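Ribose-phosphate pyrophosphokinase (Sulfolobus solfataricus, PDB 4TWB) catalyses the transfer of the pyrophosphoryl group of ATP to the 1-hydroxyl of ribose 5-phosphate, making phosphoribosyl diphosphate (PRPP) and AMP with the help of magnesium. Local coordinates at residues 114-125 / 135-145; 205-214 / 228-236. One frame throughout, in Å; residues are numbered along the deposited sequence.

Coming from the N terminus, the chain first builds most of a mixed sheet, and contact 1 finishes it: strand 120-124 leaves helix 105-114, a loop without helix or strand returns the chain, and strand 138-142 is laid alongside as the outermost strand within this chain. The next helix, 145-155, leads into the second, parallel sheet. There contact 2 closes a later loop, in which strand 211-216 and helix 223-233 form the first half of a crossover on to strand 239-244. The two loops follow one another without nesting or crossing. Their centres lie about 36 Å apart, on opposite sides of the chain's centre, one contact in each sheet.

Contact 1: 114-125 / 135-145; sequences SEVGVNTLVVVE and FKGELKIVHPY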
# COMPACT_ATOMS: atom_id res chain seq x y z
N SER A 114 -9.70 -12.58 3.21
CA SER A 114 -10.12 -13.98 3.38
C SER A 114 -8.96 -14.91 3.05
O SER A 114 -8.52 -15.69 3.90
CB SER A 114 -11.33 -14.32 2.50
OG SER A 114 -12.45 -13.50 2.78
N GLU A 115 -8.49 -14.83 1.80
CA GLU A 115 -7.15 -15.28 1.45
C GLU A 115 -6.30 -14.51 2.44
O GLU A 115 -6.72 -13.46 2.89
CB GLU A 115 -6.85 -14.86 0.01
CG GLU A 115 -5.37 -14.87 -0.39
CD GLU A 115 -4.88 -16.25 -0.79
OE1 GLU A 115 -5.73 -17.12 -1.10
OE2 GLU A 115 -3.64 -16.46 -0.81
N VAL A 116 -5.13 -15.00 2.81
CA VAL A 116 -4.32 -14.28 3.81
C VAL A 116 -4.64 -14.69 5.24
O VAL A 116 -3.82 -14.53 6.14
CB VAL A 116 -4.40 -12.73 3.66
CG1 VAL A 116 -4.43 -12.05 5.01
CG2 VAL A 116 -3.25 -12.19 2.83
N GLY A 117 -5.85 -15.23 5.44
CA GLY A 117 -6.17 -15.98 6.66
C GLY A 117 -7.03 -15.35 7.75
O GLY A 117 -7.10 -15.90 8.86
N VAL A 118 -7.68 -14.22 7.48
CA VAL A 118 -8.57 -13.61 8.46
C VAL A 118 -9.89 -14.39 8.54
O VAL A 118 -10.59 -14.59 7.54
CB VAL A 118 -8.86 -12.13 8.14
CG1 VAL A 118 -9.82 -11.56 9.15
CG2 VAL A 118 -7.58 -11.32 8.15
N ASN A 119 -10.22 -14.84 9.74
CA ASN A 119 -11.43 -15.63 9.95
C ASN A 119 -12.62 -14.74 10.26
O ASN A 119 -13.71 -14.89 9.69
CB ASN A 119 -11.23 -16.61 11.11
CG ASN A 119 -10.18 -17.66 10.82
OD1 ASN A 119 -9.17 -17.76 11.52
ND2 ASN A 119 -10.41 -18.44 9.77
N THR A 120 -12.39 -13.80 11.17
CA THR A 120 -13.43 -12.90 11.62
C THR A 120 -12.95 -11.48 11.45
O THR A 120 -11.85 -11.14 11.90
CB THR A 120 -13.80 -13.16 13.09
OG1 THR A 120 -14.73 -14.26 13.17
CG2 THR A 120 -14.45 -11.94 13.71
N LEU A 121 -13.79 -10.66 10.81
CA LEU A 121 -13.50 -9.24 10.59
C LEU A 121 -14.38 -8.33 11.44
O LEU A 121 -15.61 -8.43 11.40
CB LEU A 121 -13.66 -8.92 9.10
CG LEU A 121 -13.64 -7.47 8.64
CD1 LEU A 121 -12.35 -6.80 9.05
CD2 LEU A 121 -13.79 -7.41 7.13
N VAL A 122 -13.75 -7.44 12.21
CA VAL A 122 -14.46 -6.49 13.07
C VAL A 122 -14.22 -5.06 12.60
O VAL A 122 -13.08 -4.61 12.57
CB VAL A 122 -13.99 -6.59 14.53
CG1 VAL A 122 -14.77 -5.62 15.37
CG2 VAL A 122 -14.17 -7.99 15.04
N VAL A 123 -15.29 -4.35 12.25
CA VAL A 123 -15.15 -2.99 11.71
C VAL A 123 -16.06 -2.01 12.45
O VAL A 123 -17.19 -2.35 12.82
CB VAL A 123 -15.52 -2.94 10.23
CG1 VAL A 123 -15.24 -1.58 9.67
CG2 VAL A 123 -14.73 -3.99 9.46
N VAL A 124 -15.58 -0.79 12.66
CA VAL A 124 -16.39 0.24 13.27
C VAL A 124 -16.98 1.16 12.19
O VAL A 124 -16.26 1.63 11.32
CB VAL A 124 -15.57 1.05 14.28
CG1 VAL A 124 -16.43 2.12 14.95
CG2 VAL A 124 -14.98 0.13 15.32
N GLU A 125 -18.29 1.40 12.26
CA GLU A 125 -19.00 2.22 11.26
C GLU A 125 -18.45 2.08 9.85
O GLU A 125 -17.87 3.03 9.30
CB GLU A 125 -19.04 3.72 11.63
CG GLU A 125 -20.03 4.10 12.68
CD GLU A 125 -21.45 3.76 12.32
OE1 GLU A 125 -22.07 4.48 11.50
OE2 GLU A 125 -21.96 2.77 12.88
N PHE A 135 -16.79 -10.11 2.14
CA PHE A 135 -15.91 -10.87 3.03
C PHE A 135 -16.55 -12.21 3.36
O PHE A 135 -17.72 -12.27 3.74
CB PHE A 135 -15.62 -10.09 4.30
CG PHE A 135 -14.74 -10.82 5.28
CD1 PHE A 135 -13.39 -11.01 5.02
CD2 PHE A 135 -15.26 -11.31 6.46
CE1 PHE A 135 -12.57 -11.66 5.92
CE2 PHE A 135 -14.45 -11.97 7.37
CZ PHE A 135 -13.10 -12.14 7.10
N LYS A 136 -15.77 -13.28 3.20
CA LYS A 136 -16.31 -14.63 3.28
C LYS A 136 -16.45 -15.16 4.71
O LYS A 136 -17.38 -15.93 5.01
CB LYS A 136 -15.51 -15.59 2.39
CG LYS A 136 -15.77 -15.36 0.90
CD LYS A 136 -17.28 -15.27 0.62
CE LYS A 136 -17.59 -14.68 -0.75
NZ LYS A 136 -19.03 -14.31 -0.91
N GLY A 137 -15.56 -14.75 5.61
CA GLY A 137 -15.65 -15.14 7.00
C GLY A 137 -16.80 -14.53 7.78
O GLY A 137 -17.82 -14.11 7.21
N GLU A 138 -16.64 -14.48 9.10
CA GLU A 138 -17.64 -13.94 10.02
C GLU A 138 -17.47 -12.43 10.19
O GLU A 138 -16.35 -11.93 10.38
CB GLU A 138 -17.57 -14.64 11.38
CG GLU A 138 -17.72 -16.17 11.34
CD GLU A 138 -16.38 -16.92 11.23
OE1 GLU A 138 -15.57 -16.87 12.19
OE2 GLU A 138 -16.14 -17.57 10.18
N LEU A 139 -18.59 -11.71 10.14
CA LEU A 139 -18.62 -10.26 10.31
C LEU A 139 -19.11 -9.81 11.67
O LEU A 139 -20.13 -10.29 12.17
CB LEU A 139 -19.55 -9.64 9.28
CG LEU A 139 -18.93 -9.21 7.96
CD1 LEU A 139 -20.04 -8.68 7.08
CD2 LEU A 139 -17.88 -8.15 8.23
N LYS A 140 -18.40 -8.87 12.28
CA LYS A 140 -18.92 -8.19 13.46
C LYS A 140 -18.78 -6.69 13.25
O LYS A 140 -17.68 -6.14 13.31
CB LYS A 140 -18.20 -8.65 14.72
CG LYS A 140 -18.33 -10.14 14.91
CD LYS A 140 -18.32 -10.58 16.35
CE LYS A 140 -18.99 -11.96 16.46
NZ LYS A 140 -18.77 -12.61 17.79
N ILE A 141 -19.91 -6.05 12.95
CA ILE A 141 -19.97 -4.60 12.81
C ILE A 141 -20.15 -3.91 14.17
O ILE A 141 -20.88 -4.41 15.03
CB ILE A 141 -21.10 -4.22 11.85
CG1 ILE A 141 -20.95 -5.03 10.55
CG2 ILE A 141 -21.11 -2.74 11.58
CD1 ILE A 141 -21.92 -4.65 9.46
N VAL A 142 -19.46 -2.80 14.38
CA VAL A 142 -19.54 -2.09 15.66
C VAL A 142 -20.07 -0.69 15.42
O VAL A 142 -19.45 0.09 14.70
CB VAL A 142 -18.16 -1.97 16.34
CG1 VAL A 142 -18.30 -1.21 17.66
CG2 VAL A 142 -17.54 -3.33 16.58
N HIS A 143 -21.23 -0.38 16.01
CA HIS A 143 -21.77 0.98 15.96
C HIS A 143 -21.64 1.61 17.33
O HIS A 143 -22.39 1.29 18.23
CB HIS A 143 -23.25 0.94 15.56
CG HIS A 143 -23.51 0.23 14.26
ND1 HIS A 143 -23.28 0.80 13.03
CD2 HIS A 143 -24.01 -1.01 14.01
CE1 HIS A 143 -23.61 -0.04 12.08
NE2 HIS A 143 -24.06 -1.15 12.64
N PRO A 144 -20.67 2.52 17.49
CA PRO A 144 -20.40 3.05 18.83
C PRO A 144 -21.39 4.15 19.24
O PRO A 144 -20.99 5.17 19.80
CB PRO A 144 -19.00 3.66 18.68
CG PRO A 144 -18.81 3.86 17.19
CD PRO A 144 -19.98 3.29 16.45
N TYR A 145 -22.67 3.95 18.93
CA TYR A 145 -23.68 4.99 19.14
C TYR A 145 -23.84 5.40 20.60
O TYR A 145 -23.90 6.59 20.89
CB TYR A 145 -25.01 4.61 18.50
CG TYR A 145 -24.91 4.38 16.99
CD1 TYR A 145 -23.84 4.88 16.26
CD2 TYR A 145 -25.89 3.69 16.31
CE1 TYR A 145 -23.74 4.68 14.90
CE2 TYR A 145 -25.80 3.48 14.93
CZ TYR A 145 -24.72 3.98 14.24
OH TYR A 145 -24.62 3.79 12.88
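Phe135 lies with one ring face on Leu121, whose CB stands 3.9 Å from the ring centroid in a CH-pi contact, while the edge of the ring meets Asn119 O. Its CG is anti to the backbone N (chi1 178°), which swings the ring in beneath Leu121 and brings CZ to 3.9 Å from Val118 CG1. An alanine here would strip away the ring and would probably leave a gap under Leu121 and Val118. At the far end, the carboxylate of Glu125 reaches the edge of the His143 ring, turned 59° from it, and His143 ND1 faces OE2 in a His-carboxylate hydrogen bond, modelled too short for its length to be trusted. The Tyr145 hydroxyl approaches weakly, 2.8 Å from OE2 of Glu125, and Arg171 adds a salt bridge to OE1, which would be expected to help hold the buried carboxylate charged.

Between these ends, backbone bonds join the strands from Glu138 N to Asn119 O through to Glu125 N to Val142 O. Lys140 N meets Leu121 O at 3.0 Å. Val122 CG1 and Val142 CG2 pack 3.8 Å apart on one face of the sheet. Helix 105-114 backs Phe135 through Leu110 and Leu113, and strand 81-86 borders 120-124 on its other side. This is a parallel strand pair at the edge, within this chain, of the N-terminal domain's mixed sheet, in a PRTase-like fold.

Contact 2: 205-214 / 228-236; sequences INLKGKDVVI and ATRLAYSLG
Gly236 O takes the N-H of Gly209 from well above its carbonyl plane, 58° out of it, although Gly209 N and Gly236 O are only 2.7 Å apart. This is the one hydrogen bond between 205-214 and 228-236, and it joins two turns. Gly209 sits in the type II turn from Leu207 to Lys210; Gly236, with positive phi, is the C-prime residue of the Schellman motif that ends helix 223-233. At its backbone angles a CB would press on Leu235 O. Beside this bond, Lys208 CA passes 3.2 Å from Leu235 O in a CA-H...O contact.

Leu207 puts its CD1 over the helix end, 3.5 Å from Leu235 CB and equally near Ala232 O, the two leucine side chains meeting at about a right angle. Its CG is wedged between the backbone N and the carbonyl carbon (chi1 57°), a rotation that carries CD1 across to the helix. Two helical turns before Leu235, Ala228 CB meets Ile214 CD1 at 3.7 Å, and the same methyl brushes Thr229, whose hydroxyl is bonded to Ile225 O. Val240 of the neighbouring strand touches Ile214, Thr229 and Ala232, adding a third wall.

The chemistry is thus mainly apolar: Ile214 seats the helix on its strand in a beta-alpha unit and Leu207 covers the helix end, while a single backbone bond ties the turn before the strand to the end of the helix.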
# COMPACT_ATOMS: atom_id res chain seq x y z
N ILE A 205 -37.06 20.73 12.20
CA ILE A 205 -36.86 22.10 11.69
C ILE A 205 -37.01 23.17 12.78
O ILE A 205 -36.53 24.30 12.65
CB ILE A 205 -37.73 22.38 10.43
CG1 ILE A 205 -36.94 22.01 9.17
CG2 ILE A 205 -38.15 23.84 10.36
CD1 ILE A 205 -36.02 20.80 9.34
N ASN A 206 -37.67 22.79 13.88
CA ASN A 206 -37.73 23.62 15.07
C ASN A 206 -36.42 23.46 15.83
O ASN A 206 -36.40 23.33 17.05
CB ASN A 206 -38.91 23.21 15.95
CG ASN A 206 -39.32 24.31 16.94
OD1 ASN A 206 -38.51 25.14 17.33
ND2 ASN A 206 -40.59 24.29 17.34
N LEU A 207 -35.32 23.44 15.08
CA LEU A 207 -34.00 23.46 15.68
C LEU A 207 -33.71 24.90 16.08
O LEU A 207 -32.68 25.19 16.69
CB LEU A 207 -32.94 22.91 14.71
CG LEU A 207 -32.78 23.55 13.33
CD1 LEU A 207 -31.82 24.73 13.39
CD2 LEU A 207 -32.28 22.51 12.36
N LYS A 208 -34.64 25.77 15.73
CA LYS A 208 -34.66 27.16 16.18
C LYS A 208 -34.21 27.25 17.64
O LYS A 208 -34.82 26.66 18.53
CB LYS A 208 -36.09 27.71 16.02
CG LYS A 208 -36.24 29.21 16.17
CD LYS A 208 -36.12 29.93 14.83
CE LYS A 208 -36.23 31.44 15.00
NZ LYS A 208 -35.93 32.17 13.74
N GLY A 209 -33.11 27.96 17.87
CA GLY A 209 -32.62 28.22 19.21
C GLY A 209 -31.93 27.07 19.92
O GLY A 209 -31.52 27.22 21.08
N LYS A 210 -31.80 25.94 19.24
CA LYS A 210 -31.19 24.74 19.84
C LYS A 210 -29.70 24.57 19.51
O LYS A 210 -29.21 25.13 18.54
CB LYS A 210 -31.97 23.49 19.44
CG LYS A 210 -33.41 23.49 19.91
CD LYS A 210 -33.94 22.08 20.10
CE LYS A 210 -35.40 22.09 20.57
NZ LYS A 210 -35.57 22.86 21.84
N ASP A 211 -29.00 23.81 20.35
CA ASP A 211 -27.60 23.48 20.12
C ASP A 211 -27.46 22.27 19.20
O ASP A 211 -27.49 21.13 19.65
CB ASP A 211 -26.90 23.15 21.44
CG ASP A 211 -26.51 24.38 22.22
OD1 ASP A 211 -26.24 25.42 21.59
OD2 ASP A 211 -26.46 24.31 23.46
N VAL A 212 -27.30 22.52 17.90
CA VAL A 212 -27.29 21.45 16.91
C VAL A 212 -25.99 20.64 16.88
O VAL A 212 -24.90 21.18 17.06
CB VAL A 212 -27.57 22.00 15.52
CG1 VAL A 212 -27.47 20.89 14.48
CG2 VAL A 212 -28.95 22.64 15.49
N VAL A 213 -26.14 19.34 16.67
CA VAL A 213 -25.00 18.45 16.49
C VAL A 213 -25.17 17.71 15.18
O VAL A 213 -26.12 16.93 15.01
CB VAL A 213 -24.90 17.40 17.61
CG1 VAL A 213 -23.66 16.56 17.44
CG2 VAL A 213 -24.90 18.08 18.95
N ILE A 214 -24.27 17.96 14.24
CA ILE A 214 -24.33 17.29 12.94
C ILE A 214 -23.46 16.04 12.92
O ILE A 214 -22.24 16.12 13.08
CB ILE A 214 -23.90 18.22 11.81
CG1 ILE A 214 -24.58 19.58 11.96
CG2 ILE A 214 -24.25 17.61 10.47
CD1 ILE A 214 -24.33 20.53 10.82
N ALA A 228 -24.26 21.88 5.67
CA ALA A 228 -25.25 21.62 6.70
C ALA A 228 -25.19 22.63 7.84
O ALA A 228 -26.20 22.94 8.45
CB ALA A 228 -25.10 20.21 7.24
N THR A 229 -24.00 23.15 8.13
CA THR A 229 -23.85 24.18 9.16
C THR A 229 -24.55 25.49 8.76
O THR A 229 -25.00 26.23 9.62
CB THR A 229 -22.37 24.43 9.50
OG1 THR A 229 -21.81 23.25 10.07
CG2 THR A 229 -22.22 25.56 10.49
N ARG A 230 -24.66 25.76 7.46
CA ARG A 230 -25.39 26.92 6.96
C ARG A 230 -26.86 26.81 7.32
O ARG A 230 -27.37 27.62 8.08
CB ARG A 230 -25.29 27.03 5.44
CG ARG A 230 -23.90 26.96 4.88
CD ARG A 230 -23.11 28.22 5.12
NE ARG A 230 -21.91 28.21 4.30
CZ ARG A 230 -20.98 29.15 4.31
NH1 ARG A 230 -21.10 30.20 5.10
NH2 ARG A 230 -19.92 29.03 3.52
N LEU A 231 -27.55 25.83 6.74
CA LEU A 231 -28.97 25.62 7.04
C LEU A 231 -29.26 25.75 8.52
O LEU A 231 -30.28 26.32 8.91
CB LEU A 231 -29.45 24.26 6.55
CG LEU A 231 -29.79 24.18 5.06
CD1 LEU A 231 -28.51 23.95 4.26
CD2 LEU A 231 -30.81 23.07 4.81
N ALA A 232 -28.37 25.21 9.35
CA ALA A 232 -28.56 25.23 10.79
C ALA A 232 -28.62 26.66 11.33
O ALA A 232 -29.57 27.02 12.03
CB ALA A 232 -27.46 24.44 11.48
N TYR A 233 -27.62 27.46 11.01
CA TYR A 233 -27.58 28.84 11.47
C TYR A 233 -28.69 29.67 10.85
O TYR A 233 -29.26 30.55 11.50
CB TYR A 233 -26.20 29.46 11.21
CG TYR A 233 -25.17 29.04 12.23
CD1 TYR A 233 -25.37 29.28 13.58
CD2 TYR A 233 -23.98 28.41 11.84
CE1 TYR A 233 -24.43 28.91 14.52
CE2 TYR A 233 -23.04 28.03 12.78
CZ TYR A 233 -23.27 28.28 14.13
OH TYR A 233 -22.34 27.91 15.09
N SER A 234 -29.02 29.38 9.60
CA SER A 234 -30.13 30.04 8.92
C SER A 234 -31.47 29.43 9.32
O SER A 234 -32.46 29.57 8.62
CB SER A 234 -29.96 29.96 7.40
OG SER A 234 -30.69 28.86 6.87
N LEU A 235 -31.49 28.75 10.46
CA LEU A 235 -32.72 28.20 11.00
C LEU A 235 -32.76 28.42 12.51
O LEU A 235 -33.60 27.87 13.22
CB LEU A 235 -32.87 26.72 10.66
CG LEU A 235 -33.32 26.39 9.24
CD1 LEU A 235 -33.62 24.91 9.09
CD2 LEU A 235 -34.55 27.21 8.87
N GLY A 236 -31.83 29.23 12.99
CA GLY A 236 -31.85 29.67 14.37
C GLY A 236 -30.98 28.88 15.31
O GLY A 236 -31.06 29.04 16.52